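Nitrilotriacetate monooxygenase (Burkholderia pseudomallei, PDB 3SDO) probably acts as an FMN-dependent monooxygenase of the luciferase-like type, using molecular oxygen to oxidise nitrilotriacetate or a related small substrate. Local coordinates at residues 21-26 and 68-73; 56-61 and 94-99; 60-65 and 74-79. All coordinates share one frame; numbering follows the deposited sequence.

Contact 1: residues 21-26 and 68-73; sequences ANMNAW and KSAPHF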
loop_
_atom_site.group_PDB
_atom_site.type_symbol
_atom_site.label_atom_id
_atom_site.label_comp_id
_atom_site.label_asym_id
_atom_site.label_seq_id
_atom_site.Cartn_x
_atom_site.Cartn_y
_atom_site.Cartn_z
ATOM N N ALA A 21 -1.984 14.091 15.598
ATOM C CA ALA A 21 -2.762 13.205 16.463
ATOM C C ALA A 21 -4.015 13.909 16.969
ATOM O O ALA A 21 -5.025 13.251 17.263
ATOM C CB ALA A 21 -1.921 12.715 17.638
ATOM N N ASN A 22 -3.964 15.240 17.074
ATOM C CA ASN A 22 -5.163 16.006 17.419
ATOM C C ASN A 22 -6.112 16.017 16.210
ATOM O O ASN A 22 -5.703 16.334 15.082
ATOM C CB ASN A 22 -4.807 17.427 17.875
ATOM C CG ASN A 22 -6.025 18.224 18.315
ATOM O OD1 ASN A 22 -6.883 18.558 17.497
ATOM N ND2 ASN A 22 -6.133 18.490 19.613
ATOM N N MET A 23 -7.373 15.683 16.451
ATOM C CA MET A 23 -8.335 15.523 15.370
ATOM C C MET A 23 -8.475 16.792 14.517
ATOM O O MET A 23 -8.792 16.700 13.332
ATOM C CB MET A 23 -9.706 15.067 15.914
ATOM C CG MET A 23 -10.504 16.094 16.707
ATOM S SD MET A 23 -12.237 15.620 17.067
ATOM C CE MET A 23 -12.032 13.876 17.442
ATOM N N ASN A 24 -8.244 17.954 15.135
ATOM C CA ASN A 24 -8.375 19.248 14.463
ATOM C C ASN A 24 -7.042 19.897 14.055
ATOM O O ASN A 24 -6.980 21.092 13.785
ATOM C CB ASN A 24 -9.203 20.189 15.320
ATOM C CG ASN A 24 -10.721 19.876 15.243
ATOM O OD1 ASN A 24 -11.159 18.988 14.485
ATOM N ND2 ASN A 24 -11.508 20.596 16.030
ATOM N N ALA A 25 -6.004 19.076 13.939
ATOM C CA ALA A 25 -4.668 19.563 13.608
ATOM C C ALA A 25 -4.605 20.217 12.218
ATOM O O ALA A 25 -3.717 21.047 11.962
ATOM C CB ALA A 25 -3.634 18.409 13.716
ATOM N N TRP A 26 -5.535 19.860 11.329
ATOM C CA TRP A 26 -5.583 20.463 9.976
ATOM C C TRP A 26 -5.747 21.988 10.019
ATOM O O TRP A 26 -5.495 22.670 9.011
ATOM C CB TRP A 26 -6.717 19.880 9.121
ATOM C CG TRP A 26 -8.110 20.229 9.573
ATOM C CD1 TRP A 26 -8.870 19.565 10.515
ATOM C CD2 TRP A 26 -8.927 21.305 9.096
ATOM N NE1 TRP A 26 -10.091 20.175 10.667
ATOM C CE2 TRP A 26 -10.161 21.244 9.805
ATOM C CE3 TRP A 26 -8.747 22.306 8.139
ATOM C CZ2 TRP A 26 -11.200 22.145 9.582
ATOM C CZ3 TRP A 26 -9.784 23.225 7.935
ATOM C CH2 TRP A 26 -10.995 23.130 8.645
ATOM N N LYS A 68 -19.671 11.584 10.662
ATOM C CA LYS A 68 -19.134 12.053 11.948
ATOM C C LYS A 68 -17.654 11.728 12.177
ATOM O O LYS A 68 -17.124 12.053 13.227
ATOM C CB LYS A 68 -19.936 11.429 13.100
ATOM N N SER A 69 -16.991 11.069 11.226
ATOM C CA SER A 69 -15.588 10.683 11.413
ATOM C C SER A 69 -14.703 11.922 11.507
ATOM O O SER A 69 -15.004 12.958 10.890
ATOM C CB SER A 69 -15.100 9.816 10.242
ATOM O OG SER A 69 -15.870 8.633 10.093
ATOM N N ALA A 70 -13.600 11.810 12.251
ATOM C CA ALA A 70 -12.650 12.905 12.389
ATOM C C ALA A 70 -11.942 13.139 11.036
ATOM O O ALA A 70 -11.865 12.224 10.198
ATOM C CB ALA A 70 -11.636 12.585 13.509
ATOM N N PRO A 71 -11.455 14.375 10.794
ATOM C CA PRO A 71 -10.816 14.700 9.525
ATOM C C PRO A 71 -9.851 13.647 8.982
ATOM O O PRO A 71 -9.945 13.285 7.810
ATOM C CB PRO A 71 -10.085 16.006 9.844
ATOM C CG PRO A 71 -11.042 16.691 10.791
ATOM C CD PRO A 71 -11.616 15.575 11.640
ATOM N N HIS A 72 -8.945 13.139 9.803
ATOM C CA HIS A 72 -7.936 12.192 9.288
ATOM C C HIS A 72 -8.562 10.850 8.841
ATOM O O HIS A 72 -8.100 10.209 7.872
ATOM C CB HIS A 72 -6.800 11.934 10.293
ATOM C CG HIS A 72 -5.710 11.086 9.719
ATOM N ND1 HIS A 72 -4.768 11.591 8.852
ATOM C CD2 HIS A 72 -5.450 9.758 9.829
ATOM C CE1 HIS A 72 -3.964 10.614 8.463
ATOM N NE2 HIS A 72 -4.356 9.494 9.039
ATOM N N PHE A 73 -9.626 10.454 9.525
ATOM C CA PHE A 73 -10.365 9.249 9.175
ATOM C C PHE A 73 -11.242 9.430 7.921
ATOM O O PHE A 73 -11.584 8.446 7.257
ATOM C CB PHE A 73 -11.211 8.797 10.354
ATOM C CG PHE A 73 -10.423 8.175 11.484
ATOM C CD1 PHE A 73 -9.578 8.945 12.284
ATOM C CD2 PHE A 73 -10.571 6.819 11.781
ATOM C CE1 PHE A 73 -8.854 8.363 13.355
ATOM C CE2 PHE A 73 -9.855 6.224 12.844
ATOM C CZ PHE A 73 -8.989 6.998 13.621
HETATM O O HOH W 1 -8.403 14.001 12.361
#

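Contact 2: residues 56-61 and 94-99; sequences FAFIAD and GLVGTM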
loop_
_atom_site.group_PDB
_atom_site.type_symbol
_atom_site.label_atom_id
_atom_site.label_comp_id
_atom_site.label_asym_id
_atom_site.label_seq_id
_atom_site.Cartn_x
_atom_site.Cartn_y
_atom_site.Cartn_z
ATOM N N PHE A 56 11.718 4.544 13.293
ATOM C CA PHE A 56 10.672 4.150 12.330
ATOM C C PHE A 56 9.566 5.196 12.233
ATOM O O PHE A 56 9.339 5.955 13.175
ATOM C CB PHE A 56 10.094 2.740 12.638
ATOM C CG PHE A 56 9.439 2.621 13.957
ATOM C CD1 PHE A 56 10.192 2.390 15.087
ATOM C CD2 PHE A 56 8.053 2.772 14.097
ATOM C CE1 PHE A 56 9.581 2.293 16.337
ATOM C CE2 PHE A 56 7.455 2.684 15.329
ATOM C CZ PHE A 56 8.212 2.457 16.456
ATOM N N ALA A 57 8.944 5.256 11.056
ATOM C CA ALA A 57 7.690 5.968 10.834
ATOM C C ALA A 57 6.574 4.926 10.880
ATOM O O ALA A 57 6.729 3.837 10.315
ATOM C CB ALA A 57 7.709 6.702 9.458
ATOM N N PHE A 58 5.475 5.266 11.560
ATOM C CA PHE A 58 4.323 4.397 11.739
ATOM C C PHE A 58 3.080 5.058 11.111
ATOM O O PHE A 58 2.752 6.216 11.400
ATOM C CB PHE A 58 4.110 4.088 13.230
ATOM C CG PHE A 58 2.805 3.376 13.544
ATOM C CD1 PHE A 58 2.387 2.292 12.796
ATOM C CD2 PHE A 58 2.006 3.801 14.590
ATOM C CE1 PHE A 58 1.176 1.641 13.075
ATOM C CE2 PHE A 58 0.795 3.160 14.887
ATOM C CZ PHE A 58 0.377 2.088 14.131
ATOM N N ILE A 59 2.452 4.316 10.207
ATOM C CA ILE A 59 1.238 4.705 9.510
ATOM C C ILE A 59 0.129 3.827 10.049
ATOM O O ILE A 59 0.062 2.631 9.736
ATOM C CB ILE A 59 1.373 4.533 7.988
ATOM C CG1 ILE A 59 2.544 5.368 7.462
ATOM C CG2 ILE A 59 0.082 4.973 7.255
ATOM C CD1 ILE A 59 2.419 6.883 7.769
ATOM N N ALA A 60 -0.684 4.425 10.921
ATOM C CA ALA A 60 -1.888 3.819 11.456
ATOM C C ALA A 60 -2.938 3.786 10.350
ATOM O O ALA A 60 -2.764 4.400 9.307
ATOM C CB ALA A 60 -2.420 4.633 12.679
ATOM N N ASP A 61 -4.024 3.069 10.574
ATOM C CA ASP A 61 -5.005 2.922 9.512
ATOM C C ASP A 61 -6.435 2.731 9.997
ATOM O O ASP A 61 -6.664 2.363 11.161
ATOM C CB ASP A 61 -4.609 1.748 8.626
ATOM C CG ASP A 61 -5.188 1.854 7.234
ATOM O OD1 ASP A 61 -5.187 2.984 6.676
ATOM O OD2 ASP A 61 -5.632 0.810 6.714
ATOM N N GLY A 94 12.617 3.082 9.481
ATOM C CA GLY A 94 11.676 1.973 9.343
ATOM C C GLY A 94 10.315 2.427 8.849
ATOM O O GLY A 94 9.951 3.601 8.940
ATOM N N LEU A 95 9.571 1.484 8.292
ATOM C CA LEU A 95 8.329 1.780 7.573
ATOM C C LEU A 95 7.282 0.812 8.064
ATOM O O LEU A 95 7.191 -0.317 7.561
ATOM C CB LEU A 95 8.561 1.599 6.074
ATOM C CG LEU A 95 9.711 2.433 5.523
ATOM C CD1 LEU A 95 10.163 1.882 4.138
ATOM C CD2 LEU A 95 9.286 3.905 5.436
ATOM N N VAL A 96 6.498 1.255 9.043
ATOM C CA VAL A 96 5.582 0.388 9.745
ATOM C C VAL A 96 4.150 0.762 9.382
ATOM O O VAL A 96 3.741 1.925 9.516
ATOM C CB VAL A 96 5.791 0.500 11.247
ATOM C CG1 VAL A 96 4.789 -0.393 12.013
ATOM C CG2 VAL A 96 7.248 0.144 11.591
ATOM N N GLY A 97 3.397 -0.241 8.945
ATOM C CA GLY A 97 2.043 -0.048 8.491
ATOM C C GLY A 97 0.999 -0.928 9.122
ATOM O O GLY A 97 1.186 -2.131 9.311
ATOM N N THR A 98 -0.132 -0.325 9.449
ATOM C CA THR A 98 -1.269 -1.093 9.949
ATOM C C THR A 98 -1.977 -1.888 8.844
ATOM O O THR A 98 -2.214 -1.387 7.755
ATOM C CB THR A 98 -2.287 -0.164 10.658
ATOM O OG1 THR A 98 -1.716 0.311 11.876
ATOM C CG2 THR A 98 -3.593 -0.889 10.973
ATOM N N MET A 99 -2.333 -3.134 9.142
ATOM C CA MET A 99 -3.241 -3.885 8.296
ATOM C C MET A 99 -3.996 -4.906 9.142
ATOM O O MET A 99 -3.426 -5.538 10.020
ATOM C CB MET A 99 -2.521 -4.575 7.142
ATOM C CG MET A 99 -3.486 -4.988 6.033
ATOM S SD MET A 99 -2.622 -5.714 4.646
ATOM C CE MET A 99 -1.857 -4.272 3.890
HETATM O O HOH W 2 -4.150 -1.406 5.781
HETATM O O HOH W 3 -4.100 1.703 13.200
#

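Contact 3: residues 60-65 and 74-79; sequences ADSAYV and LNRFEP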
loop_
_atom_site.group_PDB
_atom_site.type_symbol
_atom_site.label_atom_id
_atom_site.label_comp_id
_atom_site.label_asym_id
_atom_site.label_seq_id
_atom_site.Cartn_x
_atom_site.Cartn_y
_atom_site.Cartn_z
ATOM N N ALA A 60 -0.684 4.425 10.921
ATOM C CA ALA A 60 -1.888 3.819 11.456
ATOM C C ALA A 60 -2.938 3.786 10.350
ATOM O O ALA A 60 -2.764 4.400 9.307
ATOM C CB ALA A 60 -2.420 4.633 12.679
ATOM N N ASP A 61 -4.024 3.069 10.574
ATOM C CA ASP A 61 -5.005 2.922 9.512
ATOM C C ASP A 61 -6.435 2.731 9.997
ATOM O O ASP A 61 -6.664 2.363 11.161
ATOM C CB ASP A 61 -4.609 1.748 8.626
ATOM C CG ASP A 61 -5.188 1.854 7.234
ATOM O OD1 ASP A 61 -5.187 2.984 6.676
ATOM O OD2 ASP A 61 -5.632 0.810 6.714
ATOM N N SER A 62 -7.370 3.004 9.092
ATOM C CA SER A 62 -8.784 2.712 9.272
ATOM C C SER A 62 -9.399 2.352 7.930
ATOM O O SER A 62 -8.843 2.671 6.877
ATOM C CB SER A 62 -9.509 3.924 9.873
ATOM O OG SER A 62 -9.399 5.063 9.014
ATOM N N ALA A 63 -10.553 1.686 7.968
ATOM C CA ALA A 63 -11.250 1.310 6.740
ATOM C C ALA A 63 -12.761 1.464 6.891
ATOM O O ALA A 63 -13.518 0.639 6.400
ATOM C CB ALA A 63 -10.891 -0.113 6.340
ATOM N N TYR A 64 -13.175 2.541 7.547
ATOM C CA TYR A 64 -14.589 2.811 7.828
ATOM C C TYR A 64 -14.775 4.295 8.048
ATOM O O TYR A 64 -13.988 4.926 8.762
ATOM C CB TYR A 64 -15.087 2.029 9.049
ATOM C CG TYR A 64 -16.579 2.147 9.259
ATOM C CD1 TYR A 64 -17.470 1.611 8.329
ATOM C CD2 TYR A 64 -17.106 2.803 10.373
ATOM C CE1 TYR A 64 -18.837 1.716 8.503
ATOM C CE2 TYR A 64 -18.491 2.916 10.549
ATOM C CZ TYR A 64 -19.343 2.365 9.603
ATOM O OH TYR A 64 -20.717 2.471 9.734
ATOM N N VAL A 65 -15.818 4.834 7.426
ATOM C CA VAL A 65 -16.119 6.261 7.445
ATOM C C VAL A 65 -17.582 6.462 7.695
ATOM O O VAL A 65 -18.403 5.690 7.183
ATOM C CB VAL A 65 -15.831 6.919 6.065
ATOM C CG1 VAL A 65 -16.371 8.365 5.997
ATOM C CG2 VAL A 65 -14.403 6.899 5.791
ATOM N N LEU A 74 -11.605 10.673 7.592
ATOM C CA LEU A 74 -12.406 10.953 6.389
ATOM C C LEU A 74 -11.588 10.779 5.100
ATOM O O LEU A 74 -12.125 10.411 4.064
ATOM C CB LEU A 74 -12.994 12.374 6.431
ATOM C CG LEU A 74 -14.134 12.623 7.422
ATOM C CD1 LEU A 74 -14.377 14.120 7.585
ATOM C CD2 LEU A 74 -15.418 11.912 6.983
ATOM N N ASN A 75 -10.286 11.023 5.172
ATOM C CA ASN A 75 -9.425 10.975 3.987
ATOM C C ASN A 75 -7.980 10.816 4.411
ATOM O O ASN A 75 -7.410 11.682 5.089
ATOM C CB ASN A 75 -9.595 12.246 3.129
ATOM C CG ASN A 75 -9.972 11.948 1.686
ATOM O OD1 ASN A 75 -9.154 12.066 0.762
ATOM N ND2 ASN A 75 -11.222 11.591 1.480
ATOM N N ARG A 76 -7.402 9.692 4.016
ATOM C CA ARG A 76 -6.044 9.328 4.358
ATOM C C ARG A 76 -5.498 8.445 3.259
ATOM O O ARG A 76 -6.276 7.896 2.462
ATOM C CB ARG A 76 -6.006 8.567 5.700
ATOM C CG ARG A 76 -6.854 7.307 5.732
ATOM C CD ARG A 76 -7.268 6.849 7.158
ATOM N NE ARG A 76 -6.126 6.563 8.024
ATOM C CZ ARG A 76 -6.173 6.437 9.354
ATOM N NH1 ARG A 76 -5.057 6.218 10.022
ATOM N NH2 ARG A 76 -7.315 6.561 10.033
ATOM N N PHE A 77 -4.167 8.290 3.240
ATOM C CA PHE A 77 -3.513 7.378 2.320
ATOM C C PHE A 77 -3.714 5.951 2.804
ATOM O O PHE A 77 -4.049 5.708 3.976
ATOM C CB PHE A 77 -2.010 7.702 2.170
ATOM C CG PHE A 77 -1.729 8.943 1.348
ATOM C CD1 PHE A 77 -2.043 8.986 -0.009
ATOM C CD2 PHE A 77 -1.154 10.054 1.923
ATOM C CE1 PHE A 77 -1.775 10.144 -0.773
ATOM C CE2 PHE A 77 -0.867 11.191 1.175
ATOM C CZ PHE A 77 -1.186 11.242 -0.179
ATOM N N GLU A 78 -3.534 5.003 1.894
ATOM C CA GLU A 78 -3.516 3.592 2.253
ATOM C C GLU A 78 -2.044 3.198 2.561
ATOM O O GLU A 78 -1.122 3.691 1.892
ATOM C CB GLU A 78 -4.140 2.778 1.118
ATOM C CG GLU A 78 -4.144 1.287 1.334
ATOM C CD GLU A 78 -2.808 0.642 1.059
ATOM O OE1 GLU A 78 -2.037 1.151 0.206
ATOM O OE2 GLU A 78 -2.548 -0.397 1.693
ATOM N N PRO A 79 -1.805 2.345 3.596
ATOM C CA PRO A 79 -0.415 2.185 4.077
ATOM C C PRO A 79 0.611 1.515 3.159
ATOM O O PRO A 79 1.743 1.970 3.132
ATOM C CB PRO A 79 -0.570 1.371 5.363
ATOM C CG PRO A 79 -1.976 1.683 5.825
ATOM C CD PRO A 79 -2.755 1.727 4.527
HETATM O O HOH W 4 -3.889 5.323 6.583
#

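Contact 1: residues 21-26 and 68-73
Met23, Trp26 and Ala70-Pro71 meet in a small, mostly apolar loop-to-helix contact, where the loop after strand 11-15 packs on the start of the short helix 71-74. Pro71, the first residue of that helix, meets both Met23 and Trp26. Its CG rests 3.6 Å from Trp26 CD1, approaching the indole obliquely, and 3.4 Å from the backbone O of Met23. With chi1 at 68°, Trp26 CG is held between its own backbone N and carbonyl carbon, and the ring is thereby swung across the proline at about a right angle. Beside this pair, Met23 CB lies 4.0 Å from Ala70 CB, with the methionine chain bent at its end to bring CE close to the same methyl.

The polar groups are linked without a direct bond. A water donates to Met23 O (2.9 Å) and accepts from His72 N (2.8 Å), so one of the first helical N-H groups is answered through solvent. Within the loop, Asn22 OD1 accepts from Asn24 N at 2.8 Å, while Asn24 ND2 is bonded to Leu294 O and Glu299 OE1. Phe182 of the second subunit packs against both Trp26 and Pro71. The arrangement is that of an Asx turn combined with a type I beta turn, set against a helix N terminus whose N-cap residue is Ala70.

Contact 2: residues 56-61 and 94-99
Phe56-Ile59 and Gly94-Thr98 run side by side as neighbouring parallel strands, 4.5 Å apart at their axes, and show how a barrel wall can be dense at one end and wet at the other. Four backbone bonds lace the dense part: Ala57 N to Gly94 O, Val96 N to Ala57 O, Ile59 N to Val96 O and Thr98 N to Ile59 O. At the start, glycine at 94 permits a CA-CA distance of only 3.8 Å from Phe56, and there the Ala57 N-H comes from 44° above the carbonyl plane. Val96 divides its branches between two rings: CG2 sits 3.7 Å from Phe56 CD2, and CG1, anti to the backbone N (chi1 178°), 3.7 Å from Phe58 CD1. Phe217 and Phe237 meet these rings from other strands.

Beyond Ile59 the direct backbone bonding ends. Thr98 CB still packs 3.6 Å from Asp61 CB, but polar groups now communicate through solvent. One water donates to both Asp61 OD2 and Thr98 O, each at 2.8 Å; another accepts from Asp61 N and bonds Thr98 OG1, which also bonds Asn127. Asp61 OD1 pairs with Arg111 of the second subunit. Both Asp61 and Thr98 are predicted to bind FMN; a hydrogen-bonded, apolar-faced wall ending in hydrated polar groups is consistent with a cofactor pocket at the C-terminal rim of the barrel strands.

Contact 3: residues 60-65 and 74-79
The meeting of Arg76 and Ser62 is set by similar first torsions: CG of Arg76 (chi1 58°) and OG of Ser62 (chi1 60°) each lie between their own N and carbonyl carbon, and a bend at chi3 (-60°) turns the guanidinium. The arginine is thus laid flat against the extended chain at 60-62. One face of its guanidinium receives backbone, with Ser62 N 3.6 Å above the plane over its centre and Asp61 CA nearer the rim. At one end of the group NH2 gives Ser62 OG a weak, strongly bent bond of 2.8 Å; at the other, NH1 stands 3.0 Å from Ala60 O. Phe73 adds a cation-pi contact.

Asp61 faces the same cation without a direct hydrogen bond. Its OD1 is 3.9 Å from Arg76 NE and well out of the guanidinium plane, a long ion pair in which charge alone acts. A water closes the gap, accepting from NE at 2.9 Å and lying close to Asp61 OD1 and Phe77 O. The carboxylate also crosses the Pro79 ring at about a right angle, OD1 coming within 3.5 Å of CD at the start of helix 79-88. At the far end, the segments are joined by a plain apolar touch, Val65 CG1 to Leu74 CD2 at 3.8 Å.

The second subunit covers much of this region, and its Asn205 bonds Ser62 O. Ser62 N, by contrast, is buried without a partner in the model. Stacked on backbone and linked through water, Arg76 probably adds a weak electrostatic pull on Asp61, which is consistent with groups from both subunits helping to position the carboxylate.

From the N terminus, the chain leaves strand 11-15, makes the 21-26 loop, and passes helix 39-51 before entering strand 56-59. Contact 1 closes the long excursion from that loop to helix 71-74. Before it closes, the chain has already begun contacts 2 and 3, so contact 1 crosses both. These two set out from the same place, sharing Ala60 and Asp61: contact 3 closes first, at 74-79, and contact 2 only after helix 79-88, completing a beta-alpha-beta unit of the barrel. Phe73 of contact 1 packs on Ser62 of contact 3, and Pro79 touches Thr98 of contact 2. Together they join barrel strands to the loops that follow them, and contacts 1 and 3 also touch the second subunit.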